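Local coordinates for protein terminal uridylyltransferase 1 (Trypanosoma brucei, PDB 5HZD) that adds uridines from UTP to the 3' ends of guide RNAs, ribosomal RNAs and some mRNAs in mitochondrial RNA editing, at residues D77-R90 and T369-P381. Sequence-based numbering, arbitrary orientation.
Sequences DAGESKMQEAHRAR and TDFDPRYTPMIDP
The D77 carboxylate, just ahead of helix 80-100, is hydrogen-bonded to Y375 and M378. Y375 OH donates to the syn lone pair of D77 OD1 at 2.6 Å. The same oxygen closes an Asx turn by accepting from G79 N, the N-cap residue, while OD2 takes a nearly straight bond from M378 N (2.8 Å, 178°) and, through a water, reaches I379 N. At the other end, R90 NE makes a 2.7 Å salt bridge to D372 OD1, coming from above the carboxylate plane; a second water ties D372 OD2 to R90 NH2 and H87 O. Between them, H87 NE2 donates to P373 O (2.8 Å), which lies at the edge of the H87 ring, close to that ring's plane.

CH-pi contacts and apolar packing fill in the rest. With H87 CG anti to the carbonyl carbon (chi1 -63°), D372 CB sits squarely over one face of the H87 ring in CH-pi contact, 3.4 Å from its centroid, and the D372 carboxylate stacks nearly parallel to the ring. One face of Y375 lies against the backbone at G79 and E80, with E80 CB in CH-pi contact 4.0 Å from its centroid. The bent M83 chain brings CE to P373 CB.

The pairing straps the loop between helices 336-349 and 385-409 along helix 80-100 of the palm domain; P373 also packs on strand 105-109 and helix 111-114, M378 on helix 310-324.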
loop_
_atom_site.group_PDB
_atom_site.type_symbol
_atom_site.label_atom_id
_atom_site.label_comp_id
_atom_site.label_asym_id
_atom_site.label_seq_id
_atom_site.Cartn_x
_atom_site.Cartn_y
_atom_site.Cartn_z
ATOM N N ASP A 77 9.542 2.899 -10.513
ATOM C CA ASP A 77 10.587 1.860 -10.469
ATOM C C ASP A 77 11.946 2.533 -10.322
ATOM O O ASP A 77 12.516 3.005 -11.312
ATOM C CB ASP A 77 10.566 1.061 -11.771
ATOM C CG ASP A 77 11.587 -0.079 -11.810
ATOM O OD1 ASP A 77 12.474 -0.171 -10.935
ATOM O OD2 ASP A 77 11.524 -0.879 -12.766
ATOM N N ALA A 78 12.464 2.558 -9.093
ATOM C CA ALA A 78 13.728 3.230 -8.831
ATOM C C ALA A 78 14.901 2.249 -8.783
ATOM O O ALA A 78 16.001 2.601 -8.346
ATOM C CB ALA A 78 13.628 4.042 -7.534
ATOM N N GLY A 79 14.674 1.017 -9.249
ATOM C CA GLY A 79 15.752 0.057 -9.391
ATOM C C GLY A 79 15.918 -0.831 -8.163
ATOM O O GLY A 79 15.361 -0.563 -7.098
ATOM N N GLU A 80 16.756 -1.848 -8.310
ATOM C CA GLU A 80 16.875 -2.834 -7.232
ATOM C C GLU A 80 17.582 -2.230 -6.017
ATOM O O GLU A 80 17.265 -2.559 -4.863
ATOM C CB GLU A 80 17.648 -4.052 -7.740
ATOM C CG GLU A 80 17.743 -5.114 -6.688
ATOM C CD GLU A 80 18.271 -6.430 -7.229
ATOM O OE1 GLU A 80 18.685 -6.482 -8.410
ATOM O OE2 GLU A 80 18.252 -7.411 -6.449
ATOM N N SER A 81 18.553 -1.353 -6.244
ATOM C CA SER A 81 19.289 -0.778 -5.112
ATOM C C SER A 81 18.406 0.023 -4.184
ATOM O O SER A 81 18.568 -0.011 -2.964
ATOM C CB SER A 81 20.445 0.083 -5.617
ATOM O OG SER A 81 21.385 -0.730 -6.275
ATOM N N LYS A 82 17.464 0.764 -4.754
ATOM C CA LYS A 82 16.501 1.495 -3.947
ATOM C C LYS A 82 15.597 0.537 -3.175
ATOM O O LYS A 82 15.314 0.753 -2.007
ATOM C CB LYS A 82 15.690 2.453 -4.839
ATOM C CG LYS A 82 14.722 3.331 -4.066
ATOM C CD LYS A 82 15.442 4.262 -3.071
ATOM C CE LYS A 82 16.358 5.214 -3.755
ATOM N NZ LYS A 82 17.118 6.002 -2.731
ATOM N N MET A 83 15.153 -0.545 -3.809
ATOM C CA MET A 83 14.374 -1.537 -3.069
ATOM C C MET A 83 15.172 -2.078 -1.884
ATOM O O MET A 83 14.615 -2.315 -0.789
ATOM C CB MET A 83 13.939 -2.674 -3.999
ATOM C CG MET A 83 13.272 -3.820 -3.236
ATOM S SD MET A 83 11.583 -3.513 -2.742
ATOM C CE MET A 83 10.736 -4.138 -4.208
ATOM N N GLN A 84 16.470 -2.271 -2.084
ATOM C CA GLN A 84 17.280 -2.833 -1.006
ATOM C C GLN A 84 17.438 -1.863 0.171
ATOM O O GLN A 84 17.675 -2.303 1.303
ATOM C CB GLN A 84 18.603 -3.340 -1.557
ATOM C CG GLN A 84 18.360 -4.558 -2.476
ATOM C CD GLN A 84 19.610 -5.021 -3.186
ATOM O OE1 GLN A 84 20.352 -4.213 -3.756
ATOM N NE2 GLN A 84 19.856 -6.326 -3.160
ATOM N N GLU A 85 17.226 -0.555 -0.049
ATOM C CA GLU A 85 17.175 0.350 1.082
ATOM C C GLU A 85 16.017 0.046 2.012
ATOM O O GLU A 85 16.173 0.125 3.245
ATOM C CB GLU A 85 17.093 1.811 0.645
ATOM C CG GLU A 85 18.339 2.257 -0.067
ATOM C CD GLU A 85 18.236 3.690 -0.591
ATOM O OE1 GLU A 85 17.370 4.445 -0.092
ATOM O OE2 GLU A 85 19.021 4.029 -1.520
ATOM N N ALA A 86 14.857 -0.320 1.444
ATOM C CA ALA A 86 13.718 -0.746 2.266
ATOM C C ALA A 86 14.032 -2.065 3.001
ATOM O O ALA A 86 13.637 -2.243 4.149
ATOM C CB ALA A 86 12.420 -0.891 1.403
ATOM N N HIS A 87 14.740 -2.972 2.338
ATOM C CA HIS A 87 15.179 -4.213 2.982
ATOM C C HIS A 87 16.037 -3.923 4.213
ATOM O O HIS A 87 15.887 -4.566 5.270
ATOM C CB HIS A 87 15.979 -5.102 2.039
ATOM C CG HIS A 87 15.212 -5.604 0.852
ATOM N ND1 HIS A 87 15.795 -6.421 -0.086
ATOM C CD2 HIS A 87 13.922 -5.441 0.475
ATOM C CE1 HIS A 87 14.901 -6.724 -1.013
ATOM N NE2 HIS A 87 13.763 -6.142 -0.702
ATOM N N ARG A 88 16.956 -2.979 4.080
ATOM C CA ARG A 88 17.807 -2.647 5.213
ATOM C C ARG A 88 16.984 -2.019 6.329
ATOM O O ARG A 88 17.184 -2.332 7.523
ATOM C CB ARG A 88 18.937 -1.737 4.771
ATOM C CG ARG A 88 19.872 -2.465 3.817
ATOM C CD ARG A 88 21.210 -1.789 3.623
ATOM N NE ARG A 88 21.078 -0.595 2.809
ATOM C CZ ARG A 88 21.094 -0.574 1.482
ATOM N NH1 ARG A 88 21.265 -1.698 0.777
ATOM N NH2 ARG A 88 20.956 0.589 0.853
ATOM N N ALA A 89 16.055 -1.120 5.977
ATOM C CA ALA A 89 15.195 -0.538 7.000
ATOM C C ALA A 89 14.398 -1.592 7.761
ATOM O O ALA A 89 14.230 -1.502 8.980
ATOM C CB ALA A 89 14.242 0.520 6.380
ATOM N N ARG A 90 13.913 -2.606 7.039
ATOM C CA ARG A 90 13.149 -3.693 7.647
ATOM C C ARG A 90 14.018 -4.432 8.661
ATOM O O ARG A 90 13.566 -4.716 9.761
ATOM C CB ARG A 90 12.693 -4.704 6.565
ATOM C CG ARG A 90 11.666 -5.734 7.079
ATOM C CD ARG A 90 11.699 -7.038 6.248
ATOM N NE ARG A 90 13.042 -7.576 6.356
ATOM C CZ ARG A 90 13.455 -8.282 7.392
ATOM N NH1 ARG A 90 12.592 -8.596 8.377
ATOM N NH2 ARG A 90 14.727 -8.656 7.451
ATOM N N THR A 369 8.828 -16.589 3.076
ATOM C CA THR A 369 10.244 -16.316 2.870
ATOM C C THR A 369 10.489 -14.863 2.486
ATOM O O THR A 369 11.601 -14.366 2.647
ATOM C CB THR A 369 10.830 -17.207 1.750
ATOM O OG1 THR A 369 10.015 -17.092 0.569
ATOM C CG2 THR A 369 10.865 -18.655 2.193
ATOM N N ASP A 370 9.492 -14.193 1.924
ATOM C CA ASP A 370 9.738 -12.915 1.270
ATOM C C ASP A 370 9.521 -11.705 2.176
ATOM O O ASP A 370 8.872 -10.725 1.791
ATOM C CB ASP A 370 8.892 -12.770 -0.000
ATOM C CG ASP A 370 9.238 -13.815 -1.061
ATOM O OD1 ASP A 370 10.289 -14.493 -0.942
ATOM O OD2 ASP A 370 8.449 -13.947 -2.024
ATOM N N PHE A 371 10.093 -11.757 3.382
ATOM C CA PHE A 371 10.092 -10.614 4.287
ATOM C C PHE A 371 10.558 -9.350 3.570
ATOM O O PHE A 371 9.952 -8.270 3.740
ATOM C CB PHE A 371 11.025 -10.902 5.484
ATOM C CG PHE A 371 10.636 -12.123 6.292
ATOM C CD1 PHE A 371 11.136 -13.371 5.955
ATOM C CD2 PHE A 371 9.810 -12.004 7.392
ATOM C CE1 PHE A 371 10.786 -14.503 6.695
ATOM C CE2 PHE A 371 9.466 -13.140 8.144
ATOM C CZ PHE A 371 9.950 -14.362 7.796
ATOM N N ASP A 372 11.627 -9.525 2.783
ATOM C CA ASP A 372 12.175 -8.483 1.906
ATOM C C ASP A 372 11.542 -8.705 0.532
ATOM O O ASP A 372 11.799 -9.733 -0.105
ATOM C CB ASP A 372 13.683 -8.644 1.821
ATOM C CG ASP A 372 14.400 -8.156 3.076
ATOM O OD1 ASP A 372 13.861 -7.239 3.757
ATOM O OD2 ASP A 372 15.505 -8.662 3.334
ATOM N N PRO A 373 10.726 -7.753 0.062
ATOM C CA PRO A 373 9.993 -7.927 -1.206
ATOM C C PRO A 373 10.945 -8.108 -2.367
ATOM O O PRO A 373 11.976 -7.420 -2.470
ATOM C CB PRO A 373 9.219 -6.625 -1.337
ATOM C CG PRO A 373 9.017 -6.190 0.129
ATOM C CD PRO A 373 10.353 -6.490 0.737
ATOM N N ARG A 374 10.625 -9.058 -3.238
ATOM C CA ARG A 374 11.459 -9.321 -4.406
ATOM C C ARG A 374 11.275 -8.246 -5.477
ATOM O O ARG A 374 10.136 -7.818 -5.771
ATOM C CB ARG A 374 11.179 -10.725 -4.940
ATOM C CG ARG A 374 11.846 -11.791 -4.045
ATOM C CD ARG A 374 11.915 -13.157 -4.703
ATOM N NE ARG A 374 10.577 -13.684 -4.911
ATOM C CZ ARG A 374 10.208 -14.389 -5.970
ATOM N NH1 ARG A 374 11.088 -14.666 -6.931
ATOM N NH2 ARG A 374 8.952 -14.821 -6.062
ATOM N N TYR A 375 12.395 -7.819 -6.036
ATOM C CA TYR A 375 12.396 -6.778 -7.048
ATOM C C TYR A 375 12.188 -7.375 -8.446
ATOM O O TYR A 375 12.886 -8.319 -8.837
ATOM C CB TYR A 375 13.719 -5.983 -6.991
ATOM C CG TYR A 375 13.818 -4.956 -8.106
ATOM C CD1 TYR A 375 13.155 -3.742 -8.011
ATOM C CD2 TYR A 375 14.549 -5.230 -9.261
ATOM C CE1 TYR A 375 13.209 -2.812 -9.068
ATOM C CE2 TYR A 375 14.630 -4.321 -10.306
ATOM C CZ TYR A 375 13.942 -3.104 -10.198
ATOM O OH TYR A 375 14.030 -2.221 -11.275
ATOM N N THR A 376 11.231 -6.814 -9.187
ATOM C CA THR A 376 11.026 -7.150 -10.594
ATOM C C THR A 376 10.920 -5.835 -11.370
ATOM O O THR A 376 10.024 -5.026 -11.076
ATOM C CB THR A 376 9.682 -7.899 -10.790
ATOM O OG1 THR A 376 9.666 -9.087 -9.975
ATOM C CG2 THR A 376 9.521 -8.288 -12.246
ATOM N N PRO A 377 11.807 -5.611 -12.351
ATOM C CA PRO A 377 11.761 -4.361 -13.129
ATOM C C PRO A 377 10.403 -4.175 -13.794
ATOM O O PRO A 377 9.800 -5.161 -14.209
ATOM C CB PRO A 377 12.789 -4.575 -14.249
ATOM C CG PRO A 377 13.608 -5.748 -13.845
ATOM C CD PRO A 377 12.858 -6.530 -12.794
ATOM N N MET A 378 9.951 -2.925 -13.876
ATOM C CA MET A 378 8.695 -2.590 -14.541
ATOM C C MET A 378 8.644 -3.017 -16.006
ATOM O O MET A 378 7.569 -3.405 -16.503
ATOM C CB MET A 378 8.439 -1.079 -14.392
ATOM C CG MET A 378 7.007 -0.639 -14.669
ATOM S SD MET A 378 5.773 -1.437 -13.633
ATOM C CE MET A 378 6.293 -0.984 -11.990
ATOM N N ILE A 379 9.788 -2.940 -16.698
ATOM C CA ILE A 379 9.859 -3.375 -18.084
ATOM C C ILE A 379 11.154 -4.165 -18.269
ATOM O O ILE A 379 12.187 -3.853 -17.661
ATOM C CB ILE A 379 9.768 -2.182 -19.056
ATOM C CG1 ILE A 379 9.672 -2.674 -20.501
ATOM C CG2 ILE A 379 10.951 -1.250 -18.880
ATOM C CD1 ILE A 379 9.195 -1.571 -21.487
ATOM N N ASP A 380 11.074 -5.228 -19.070
ATOM C CA ASP A 380 12.236 -6.073 -19.338
ATOM C C ASP A 380 13.285 -5.229 -20.065
ATOM O O ASP A 380 13.042 -4.729 -21.155
ATOM C CB ASP A 380 11.762 -7.219 -20.233
ATOM C CG ASP A 380 12.855 -8.223 -20.569
ATOM O OD1 ASP A 380 14.027 -8.019 -20.199
ATOM O OD2 ASP A 380 12.509 -9.225 -21.240
ATOM N N PRO A 381 14.466 -5.072 -19.454
ATOM C CA PRO A 381 15.546 -4.238 -19.989
ATOM C C PRO A 381 16.113 -4.775 -21.296
ATOM O O PRO A 381 16.844 -4.060 -21.979
ATOM C CB PRO A 381 16.616 -4.328 -18.899
ATOM C CG PRO A 381 16.347 -5.620 -18.225
ATOM C CD PRO A 381 14.849 -5.699 -18.182
HETATM O O HOH W 1 11.946 -0.936 -15.537
HETATM O O HOH W 2 16.466 -7.281 5.401
#